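Local coordinates for protein chitinase A (Pteris ryukyuensis, PDB 4RL3) that probably hydrolyses the glycosidic bonds of chitin, this chain being the catalytic domain of a family 18 (class III) chitinase, at residues 6-11 and 56-61; 15-20 and 28-33; 251-256 and 261-266. All blocks are in the same frame, centred on the assembly; numbering follows the deposited sequence.

Contact 1 (6-11 and 56-61); sequences EYIGAL and SVLTPA. With EDO (1,2-ethanediol), chain C.
Gly-9 and Leu-58 mark the closest approach of the two backbones, with CA atoms 7.3 Å apart: the end of a strand and its exit turn on one side, and on the other the loop that leads into a helix at Pro-60. No hydrogen bond joins the segments, and the contact is apolar and small. Leu-58 reaches across with a single methyl, CD1, which rests against two consecutive residues, 3.7 Å from Gly-9 CA and 3.8 Å from Ile-8 CG1. The two branched chains meet at a slant, and it is the ethyl arm of Ile-8 that does the touching because CG1 stands anti to the backbone N (chi1 -177°). Gly-9 adopts phi 116°, where a beta carbon would press on the carbonyl oxygen of Ile-8 and also lie only 3.1 Å from Leu-58 CD1. The backbone beyond it turns so that Ala-10 N donates to O1 of a 1,2-ethanediol, probably from the crystallisation liquor, at 3.0 Å. Leu-58 itself centres an inverse gamma turn, and its carbonyl accepts from Trp-53 NE1. Thr-59 is the N-cap of helix 60-69, its OG1 accepting from Ala-62 N. Ile-8 also packs on Phe-17 and on Ala-250 of helix 250-254, while Leu-58 rests on Leu-32 of strand 27-36, the neighbour of strand 3-8 in the barrel sheet.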
loop_
_atom_site.group_PDB
_atom_site.type_symbol
_atom_site.label_atom_id
_atom_site.label_comp_id
_atom_site.label_asym_id
_atom_site.label_seq_id
_atom_site.Cartn_x
_atom_site.Cartn_y
_atom_site.Cartn_z
ATOM N N GLU A 6 -4.533 -1.959 5.790
ATOM C CA GLU A 6 -5.445 -2.848 5.077
ATOM C C GLU A 6 -5.750 -2.255 3.701
ATOM O O GLU A 6 -6.413 -1.215 3.604
ATOM C CB GLU A 6 -6.751 -2.993 5.878
ATOM C CG GLU A 6 -7.774 -3.972 5.303
ATOM C CD GLU A 6 -7.542 -5.412 5.711
ATOM O OE1 GLU A 6 -6.517 -5.716 6.351
ATOM O OE2 GLU A 6 -8.403 -6.245 5.362
ATOM N N TYR A 7 -5.285 -2.910 2.639
ATOM C CA TYR A 7 -5.719 -2.541 1.287
ATOM C C TYR A 7 -7.190 -2.882 1.100
ATOM O O TYR A 7 -7.672 -3.900 1.625
ATOM C CB TYR A 7 -4.888 -3.241 0.206
ATOM C CG TYR A 7 -3.484 -2.694 0.026
ATOM C CD1 TYR A 7 -2.432 -3.107 0.850
ATOM C CD2 TYR A 7 -3.202 -1.770 -0.971
ATOM C CE1 TYR A 7 -1.156 -2.618 0.680
ATOM C CE2 TYR A 7 -1.914 -1.280 -1.152
ATOM C CZ TYR A 7 -0.896 -1.701 -0.319
ATOM O OH TYR A 7 0.389 -1.223 -0.466
ATOM N N ILE A 8 -7.911 -2.028 0.372
ATOM C CA ILE A 8 -9.333 -2.243 0.136
ATOM C C ILE A 8 -9.843 -1.550 -1.124
ATOM O O ILE A 8 -9.472 -0.413 -1.411
ATOM C CB ILE A 8 -10.152 -1.769 1.363
ATOM C CG1 ILE A 8 -11.658 -2.033 1.185
ATOM C CG2 ILE A 8 -9.908 -0.293 1.669
ATOM C CD1 ILE A 8 -12.429 -1.948 2.473
ATOM N N GLY A 9 -10.702 -2.253 -1.863
ATOM C CA GLY A 9 -11.561 -1.631 -2.871
ATOM C C GLY A 9 -11.386 -1.992 -4.330
ATOM O O GLY A 9 -12.198 -1.579 -5.143
ATOM N N ALA A 10 -10.355 -2.769 -4.670
ATOM C CA ALA A 10 -9.992 -2.970 -6.072
ATOM C C ALA A 10 -10.836 -4.010 -6.791
ATOM O O ALA A 10 -10.891 -3.994 -8.019
ATOM C CB ALA A 10 -8.524 -3.332 -6.196
ATOM N N LEU A 11 -11.468 -4.918 -6.057
ATOM C CA LEU A 11 -12.212 -6.007 -6.713
ATOM C C LEU A 11 -13.656 -5.661 -7.054
ATOM O O LEU A 11 -14.300 -6.410 -7.802
ATOM C CB LEU A 11 -12.195 -7.284 -5.870
ATOM C CG LEU A 11 -10.819 -7.848 -5.518
ATOM C CD1 LEU A 11 -10.982 -9.250 -4.950
ATOM C CD2 LEU A 11 -9.874 -7.884 -6.710
ATOM N N SER A 56 -18.457 3.941 -5.571
ATOM C CA SER A 56 -19.892 4.041 -5.297
ATOM C C SER A 56 -20.237 3.502 -3.905
ATOM O O SER A 56 -21.273 3.871 -3.334
ATOM C CB SER A 56 -20.704 3.299 -6.350
ATOM O OG SER A 56 -20.476 1.909 -6.302
ATOM N N VAL A 57 -19.357 2.642 -3.375
ATOM C CA VAL A 57 -19.490 2.059 -2.032
ATOM C C VAL A 57 -18.551 2.758 -1.055
ATOM O O VAL A 57 -18.973 3.209 0.013
ATOM C CB VAL A 57 -19.215 0.536 -2.071
ATOM C CG1 VAL A 57 -19.199 -0.061 -0.673
ATOM C CG2 VAL A 57 -20.267 -0.143 -2.942
ATOM N N LEU A 58 -17.279 2.852 -1.440
ATOM C CA LEU A 58 -16.253 3.518 -0.644
ATOM C C LEU A 58 -16.206 4.975 -1.076
ATOM O O LEU A 58 -15.314 5.420 -1.796
ATOM C CB LEU A 58 -14.898 2.811 -0.804
ATOM C CG LEU A 58 -14.942 1.317 -0.432
ATOM C CD1 LEU A 58 -13.678 0.558 -0.815
ATOM C CD2 LEU A 58 -15.225 1.113 1.048
ATOM N N THR A 59 -17.232 5.697 -0.660
ATOM C CA THR A 59 -17.480 7.079 -1.058
ATOM C C THR A 59 -16.737 8.041 -0.143
ATOM O O THR A 59 -16.243 7.652 0.898
ATOM C CB THR A 59 -18.970 7.408 -0.880
ATOM O OG1 THR A 59 -19.318 7.178 0.490
ATOM C CG2 THR A 59 -19.843 6.539 -1.783
ATOM N N PRO A 60 -16.691 9.334 -0.512
ATOM C CA PRO A 60 -16.154 10.307 0.425
ATOM C C PRO A 60 -16.884 10.278 1.777
ATOM O O PRO A 60 -16.241 10.382 2.817
ATOM C CB PRO A 60 -16.331 11.634 -0.321
ATOM C CG PRO A 60 -16.280 11.248 -1.762
ATOM C CD PRO A 60 -17.012 9.947 -1.813
ATOM N N ALA A 61 -18.207 10.136 1.763
ATOM C CA ALA A 61 -18.975 10.055 3.011
ATOM C C ALA A 61 -18.576 8.843 3.861
ATOM O O ALA A 61 -18.526 8.945 5.086
ATOM C CB ALA A 61 -20.455 10.022 2.709
HETATM C C1 EDO C . -7.141 -4.928 -3.433
HETATM O O1 EDO C . -8.279 -4.167 -2.983
HETATM C C2 EDO C . -7.561 -6.150 -4.255
HETATM O O2 EDO C . -8.196 -7.129 -3.439
#

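Contact 2 (15-20 and 28-33); sequences VQFTDV and FHFILA
The backbones come nearest at Phe-17 and Phe-30, CA atoms 7.8 Å apart, a short 3-10 turn (17-19) lying over an extended strand, and no hydrogen bond crosses between them. The turn is tied within itself: Asp-19 N bonds to Gln-16 O, and the Asp-19 carboxylate reaches back to accept from Gln-16 N through OD2 at 2.9 Å. What joins the segments is aromatic and aliphatic packing centred on the Phe-30 ring. Phe-17 turns an edge toward one face of that ring, with CD1 over its centre and 3.6 Å from Phe-30 CG; the centroids are 4.7 Å apart and the planes inclined at 50°, an edge-to-face pair well short of perpendicular. Phe-17 CB lies over the same face in a CH-pi contact, 4.2 Å from the ring centroid. The opposite face is covered by Phe-28 CE1, so the Phe-30 ring is held between two other phenylalanines. At its edge stands Val-20, whose CB lies in the ring plane, 3.8 Å from Phe-30 CE1. With CG1 anti to its backbone N (chi1 -175°), Val-20 also sends that methyl to the edge of the Phe-28 ring, 4.0 Å from CZ. Farther along the strand, Leu-32 CD2 meets Phe-17 CZ at 3.9 Å, the two side chains crossing nearly at right angles. Phe-17 packs in addition on Ala-62, Val-63 and Ile-66 of helix 60-69, which puts it between strand and helix. The arrangement belongs to the wall of a TIM barrel at its first crossover: the parallel neighbours 3-8 and 27-36 are linked by a connection that holds a 3-10 turn and no regular helix, the turn packing on strand 27-36 beside helix 60-69.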
loop_
_atom_site.group_PDB
_atom_site.type_symbol
_atom_site.label_atom_id
_atom_site.label_comp_id
_atom_site.label_asym_id
_atom_site.label_seq_id
_atom_site.Cartn_x
_atom_site.Cartn_y
_atom_site.Cartn_z
ATOM N N VAL A 15 -17.138 -5.088 -0.485
ATOM C CA VAL A 15 -16.547 -4.938 0.839
ATOM C C VAL A 15 -16.545 -3.464 1.245
ATOM O O VAL A 15 -16.386 -2.570 0.416
ATOM C CB VAL A 15 -15.129 -5.550 0.908
ATOM C CG1 VAL A 15 -14.142 -4.781 0.021
ATOM C CG2 VAL A 15 -14.638 -5.629 2.356
ATOM N N GLN A 16 -16.747 -3.230 2.537
ATOM C CA GLN A 16 -16.808 -1.889 3.088
ATOM C C GLN A 16 -15.779 -1.759 4.206
ATOM O O GLN A 16 -15.312 -2.767 4.757
ATOM C CB GLN A 16 -18.218 -1.622 3.612
ATOM C CG GLN A 16 -19.273 -1.717 2.518
ATOM C CD GLN A 16 -20.669 -1.448 3.022
ATOM O OE1 GLN A 16 -21.437 -2.386 3.285
ATOM N NE2 GLN A 16 -21.005 -0.177 3.187
ATOM N N PHE A 17 -15.406 -0.516 4.520
ATOM C CA PHE A 17 -14.512 -0.240 5.650
ATOM C C PHE A 17 -15.113 -0.894 6.892
ATOM O O PHE A 17 -14.400 -1.448 7.722
ATOM C CB PHE A 17 -14.370 1.265 5.941
ATOM C CG PHE A 17 -13.789 2.101 4.811
ATOM C CD1 PHE A 17 -12.561 1.794 4.254
ATOM C CD2 PHE A 17 -14.444 3.242 4.371
ATOM C CE1 PHE A 17 -12.011 2.574 3.246
ATOM C CE2 PHE A 17 -13.906 4.040 3.364
ATOM C CZ PHE A 17 -12.686 3.695 2.795
ATOM N N THR A 18 -16.441 -0.808 7.016
ATOM C CA THR A 18 -17.142 -1.299 8.200
ATOM C C THR A 18 -17.117 -2.827 8.400
ATOM O O THR A 18 -17.425 -3.311 9.501
ATOM C CB THR A 18 -18.620 -0.822 8.189
ATOM O OG1 THR A 18 -19.251 -1.253 6.985
ATOM C CG2 THR A 18 -18.711 0.699 8.296
ATOM N N ASP A 19 -16.738 -3.574 7.366
ATOM C CA ASP A 19 -16.538 -5.022 7.467
ATOM C C ASP A 19 -15.217 -5.397 8.145
ATOM O O ASP A 19 -15.043 -6.541 8.571
ATOM C CB ASP A 19 -16.556 -5.664 6.079
ATOM C CG ASP A 19 -17.901 -5.557 5.397
ATOM O OD1 ASP A 19 -18.939 -5.746 6.061
ATOM O OD2 ASP A 19 -17.926 -5.305 4.198
ATOM N N VAL A 20 -14.271 -4.464 8.182
ATOM C CA VAL A 20 -12.919 -4.763 8.644
ATOM C C VAL A 20 -12.761 -4.508 10.137
ATOM O O VAL A 20 -13.058 -3.412 10.612
ATOM C CB VAL A 20 -11.871 -3.916 7.888
ATOM C CG1 VAL A 20 -10.460 -4.324 8.290
ATOM C CG2 VAL A 20 -12.056 -4.080 6.391
ATOM N N PHE A 28 -4.158 2.743 12.583
ATOM C CA PHE A 28 -4.876 1.978 11.566
ATOM C C PHE A 28 -4.973 2.743 10.259
ATOM O O PHE A 28 -5.507 3.854 10.220
ATOM C CB PHE A 28 -6.295 1.656 12.064
ATOM C CG PHE A 28 -7.006 0.629 11.226
ATOM C CD1 PHE A 28 -7.434 0.935 9.942
ATOM C CD2 PHE A 28 -7.214 -0.654 11.705
ATOM C CE1 PHE A 28 -8.072 -0.012 9.166
ATOM C CE2 PHE A 28 -7.846 -1.605 10.931
ATOM C CZ PHE A 28 -8.277 -1.285 9.659
ATOM N N HIS A 29 -4.465 2.153 9.182
ATOM C CA HIS A 29 -4.590 2.746 7.853
ATOM C C HIS A 29 -5.378 1.852 6.912
ATOM O O HIS A 29 -4.983 0.707 6.679
ATOM C CB HIS A 29 -3.218 2.978 7.211
ATOM C CG HIS A 29 -2.309 3.876 7.994
ATOM N ND1 HIS A 29 -0.962 3.988 7.722
ATOM C CD2 HIS A 29 -2.551 4.728 9.022
ATOM C CE1 HIS A 29 -0.409 4.845 8.562
ATOM N NE2 HIS A 29 -1.353 5.313 9.355
ATOM N N PHE A 30 -6.479 2.362 6.358
ATOM C CA PHE A 30 -7.024 1.764 5.143
ATOM C C PHE A 30 -6.243 2.327 3.955
ATOM O O PHE A 30 -5.858 3.496 3.955
ATOM C CB PHE A 30 -8.504 2.098 4.955
ATOM C CG PHE A 30 -9.425 1.400 5.909
ATOM C CD1 PHE A 30 -9.711 0.055 5.753
ATOM C CD2 PHE A 30 -10.044 2.096 6.939
ATOM C CE1 PHE A 30 -10.574 -0.589 6.610
ATOM C CE2 PHE A 30 -10.910 1.450 7.807
ATOM C CZ PHE A 30 -11.173 0.111 7.640
ATOM N N ILE A 31 -6.037 1.495 2.939
ATOM C CA ILE A 31 -5.425 1.940 1.691
ATOM C C ILE A 31 -6.338 1.586 0.523
ATOM O O ILE A 31 -6.439 0.424 0.124
ATOM C CB ILE A 31 -4.031 1.329 1.475
ATOM C CG1 ILE A 31 -3.153 1.511 2.712
ATOM C CG2 ILE A 31 -3.368 1.985 0.260
ATOM C CD1 ILE A 31 -1.828 0.803 2.606
ATOM N N LEU A 32 -7.013 2.598 -0.005
ATOM C CA LEU A 32 -7.864 2.441 -1.176
ATOM C C LEU A 32 -7.035 2.002 -2.365
ATOM O O LEU A 32 -6.009 2.620 -2.670
ATOM C CB LEU A 32 -8.582 3.766 -1.491
ATOM C CG LEU A 32 -9.677 4.136 -0.499
ATOM C CD1 LEU A 32 -10.101 5.599 -0.628
ATOM C CD2 LEU A 32 -10.863 3.199 -0.653
ATOM N N ALA A 33 -7.495 0.954 -3.045
ATOM C CA ALA A 33 -6.779 0.395 -4.186
ATOM C C ALA A 33 -7.747 0.365 -5.375
ATOM O O ALA A 33 -8.752 -0.316 -5.280
ATOM C CB ALA A 33 -6.288 -1.008 -3.842
#

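Contact 3 (251-256 and 261-266); sequences DGSYAS and QYEQQA. With EDO (1,2-ethanediol), chain C.
Ser-253 and Glu-263 point their side chains at each other across the gap between 251-256 and 261-266, whose CA atoms come nearest at these two residues, 8.6 Å apart. The hydroxyl OG donates to Glu-263 OE1 at 2.7 Å, meeting the carboxylate on the syn lone pair, the side that faces the other oxygen. OE2 therefore also lies near, 3.4 Å from OG, though the bond is to OE1. The glutamate gets there by folding: its chain bends at chi2 (78°), turning the carboxylate toward the serine while its side chain packs on Phe-4 and Ile-247. Ser-253 OG has a further partner in Thr-219 OG1, which together with the carboxylate probably restricts rotation of the hydroxyl. Glu-263 OE1 also lies close to the carboxylate of Glu-6, 2.6 Å from its OE2, a proximity that would probably raise the affinity of one acid for a proton. In the TIM barrel, 250-254 is a short extra helix directly after the last strand, 244-248, and 261-271 is the helix that ends the fold; the Ser-253 to Glu-263 bond links the two segments across the intervening loop. Replacing Glu-263 with an alanine would probably deprive the buried Ser-253 hydroxyl of its carboxylate acceptor and open a gap beside Phe-4 and Ile-247. Ser-256 turns back, its OG bonding to Ser-253 O at 2.8 Å beside the bond from its own N, so that one carbonyl takes two donors. Asp-251, in the first turn of the helix, spreads its carboxylate over several donors: OD1 accepts from Gly-9 N and from O1 of a bound 1,2-ethanediol, the latter at 2.8 Å, while OD2 accepts from Leu-11 N. Tyr-254 meets Lys-259 in a cation-pi contact.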
loop_
_atom_site.group_PDB
_atom_site.type_symbol
_atom_site.label_atom_id
_atom_site.label_comp_id
_atom_site.label_asym_id
_atom_site.label_seq_id
_atom_site.Cartn_x
_atom_site.Cartn_y
_atom_site.Cartn_z
ATOM N N ASP A 251 -10.804 -7.037 0.438
ATOM C CA ASP A 251 -11.629 -7.685 -0.599
ATOM C C ASP A 251 -11.379 -9.193 -0.565
ATOM O O ASP A 251 -12.316 -9.991 -0.685
ATOM C CB ASP A 251 -11.325 -7.170 -2.024
ATOM C CG ASP A 251 -11.197 -5.651 -2.123
ATOM O OD1 ASP A 251 -10.419 -5.062 -1.345
ATOM O OD2 ASP A 251 -11.838 -5.047 -3.015
ATOM N N GLY A 252 -10.105 -9.565 -0.440
ATOM C CA GLY A 252 -9.688 -10.970 -0.380
ATOM C C GLY A 252 -10.291 -11.653 0.832
ATOM O O GLY A 252 -10.830 -12.756 0.743
ATOM N N SER A 253 -10.217 -10.974 1.968
ATOM C CA SER A 253 -10.755 -11.516 3.203
ATOM C C SER A 253 -12.267 -11.673 3.115
ATOM O O SER A 253 -12.825 -12.691 3.533
ATOM C CB SER A 253 -10.369 -10.611 4.360
ATOM O OG SER A 253 -8.975 -10.634 4.518
ATOM N N TYR A 254 -12.926 -10.680 2.540
ATOM C CA TYR A 254 -14.381 -10.675 2.394
ATOM C C TYR A 254 -14.865 -11.887 1.606
ATOM O O TYR A 254 -15.892 -12.487 1.942
ATOM C CB TYR A 254 -14.803 -9.389 1.686
ATOM C CG TYR A 254 -16.292 -9.095 1.641
ATOM C CD1 TYR A 254 -17.022 -8.900 2.805
ATOM C CD2 TYR A 254 -16.955 -8.987 0.433
ATOM C CE1 TYR A 254 -18.375 -8.595 2.759
ATOM C CE2 TYR A 254 -18.303 -8.691 0.384
ATOM C CZ TYR A 254 -19.007 -8.509 1.550
ATOM O OH TYR A 254 -20.357 -8.223 1.501
ATOM N N ALA A 255 -14.097 -12.245 0.579
ATOM C CA ALA A 255 -14.425 -13.353 -0.309
ATOM C C ALA A 255 -13.887 -14.694 0.185
ATOM O O ALA A 255 -14.147 -15.722 -0.444
ATOM C CB ALA A 255 -13.867 -13.072 -1.692
ATOM N N SER A 256 -13.134 -14.698 1.281
ATOM C CA SER A 256 -12.487 -15.914 1.781
ATOM C C SER A 256 -13.330 -16.642 2.831
ATOM O O SER A 256 -14.172 -16.037 3.504
ATOM C CB SER A 256 -11.126 -15.572 2.390
ATOM O OG SER A 256 -11.251 -15.008 3.689
ATOM N N GLN A 261 -10.559 -12.963 10.357
ATOM C CA GLN A 261 -9.919 -13.378 11.597
ATOM C C GLN A 261 -8.445 -13.002 11.659
ATOM O O GLN A 261 -7.930 -12.707 12.735
ATOM C CB GLN A 261 -10.112 -14.871 11.871
ATOM C CG GLN A 261 -9.387 -15.825 10.935
ATOM C CD GLN A 261 -9.905 -17.242 11.088
ATOM O OE1 GLN A 261 -9.477 -17.986 11.978
ATOM N NE2 GLN A 261 -10.844 -17.615 10.235
ATOM N N TYR A 262 -7.755 -12.988 10.523
ATOM C CA TYR A 262 -6.326 -12.661 10.546
ATOM C C TYR A 262 -6.051 -11.155 10.686
ATOM O O TYR A 262 -5.047 -10.767 11.285
ATOM C CB TYR A 262 -5.623 -13.253 9.328
ATOM C CG TYR A 262 -5.690 -14.753 9.312
ATOM C CD1 TYR A 262 -5.141 -15.498 10.352
ATOM C CD2 TYR A 262 -6.311 -15.434 8.273
ATOM C CE1 TYR A 262 -5.196 -16.878 10.352
ATOM C CE2 TYR A 262 -6.365 -16.821 8.265
ATOM C CZ TYR A 262 -5.807 -17.529 9.305
ATOM O OH TYR A 262 -5.867 -18.907 9.292
ATOM N N GLU A 263 -6.962 -10.316 10.189
ATOM C CA GLU A 263 -6.899 -8.876 10.459
ATOM C C GLU A 263 -6.913 -8.640 11.964
ATOM O O GLU A 263 -6.143 -7.837 12.500
ATOM C CB GLU A 263 -8.100 -8.149 9.850
ATOM C CG GLU A 263 -7.997 -7.781 8.372
ATOM C CD GLU A 263 -8.236 -8.934 7.412
ATOM O OE1 GLU A 263 -8.208 -8.679 6.189
ATOM O OE2 GLU A 263 -8.462 -10.094 7.837
ATOM N N GLN A 264 -7.821 -9.327 12.640
ATOM C CA GLN A 264 -7.944 -9.190 14.088
ATOM C C GLN A 264 -6.696 -9.689 14.805
ATOM O O GLN A 264 -6.159 -9.011 15.693
ATOM C CB GLN A 264 -9.181 -9.943 14.568
ATOM C CG GLN A 264 -9.349 -9.990 16.080
ATOM C CD GLN A 264 -8.653 -11.177 16.718
ATOM O OE1 GLN A 264 -7.836 -11.029 17.641
ATOM N NE2 GLN A 264 -8.935 -12.346 16.216
ATOM N N GLN A 265 -6.258 -10.877 14.432
ATOM C CA GLN A 265 -5.064 -11.451 15.025
ATOM C C GLN A 265 -3.843 -10.562 14.851
ATOM O O GLN A 265 -3.073 -10.401 15.786
ATOM C CB GLN A 265 -4.796 -12.831 14.464
ATOM C CG GLN A 265 -5.781 -13.857 14.981
ATOM C CD GLN A 265 -5.509 -15.206 14.383
ATOM O OE1 GLN A 265 -4.351 -15.629 14.331
ATOM N NE2 GLN A 265 -6.551 -15.890 13.917
ATOM N N ALA A 266 -3.679 -9.979 13.666
ATOM C CA ALA A 266 -2.548 -9.100 13.421
ATOM C C ALA A 266 -2.546 -7.890 14.342
ATOM O O ALA A 266 -1.498 -7.506 14.883
ATOM C CB ALA A 266 -2.529 -8.656 11.977
HETATM C C1 EDO C . -7.141 -4.928 -3.433
HETATM O O1 EDO C . -8.279 -4.167 -2.983
HETATM C C2 EDO C . -7.561 -6.150 -4.255
HETATM O O2 EDO C . -8.196 -7.129 -3.439
#

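Overall arrangement
Contacts 1 and 2 are immediate neighbours, centres about 7 Å apart, and contact 2 is nested within the loop that contact 1 closes; adjacent strands 3-8 and 27-36 bind them, with Glu-6 O 2.8 Å from Ile-31 N. Contact 3 comes later in the chain, its centre about 16 Å from that of contact 1 and about 11 Å from that of contact 2. It meets contact 1 where Gly-9 N lies 2.9 Å from Asp-251 OD1, and contact 2 where Val-15 packs on Asp-251 and Tyr-254. The same ethanediol touches contacts 1 and 3. From contact 1, Tyr-7 OH bonds to Asp-120, part of the DGIDIDYE family 18 signature.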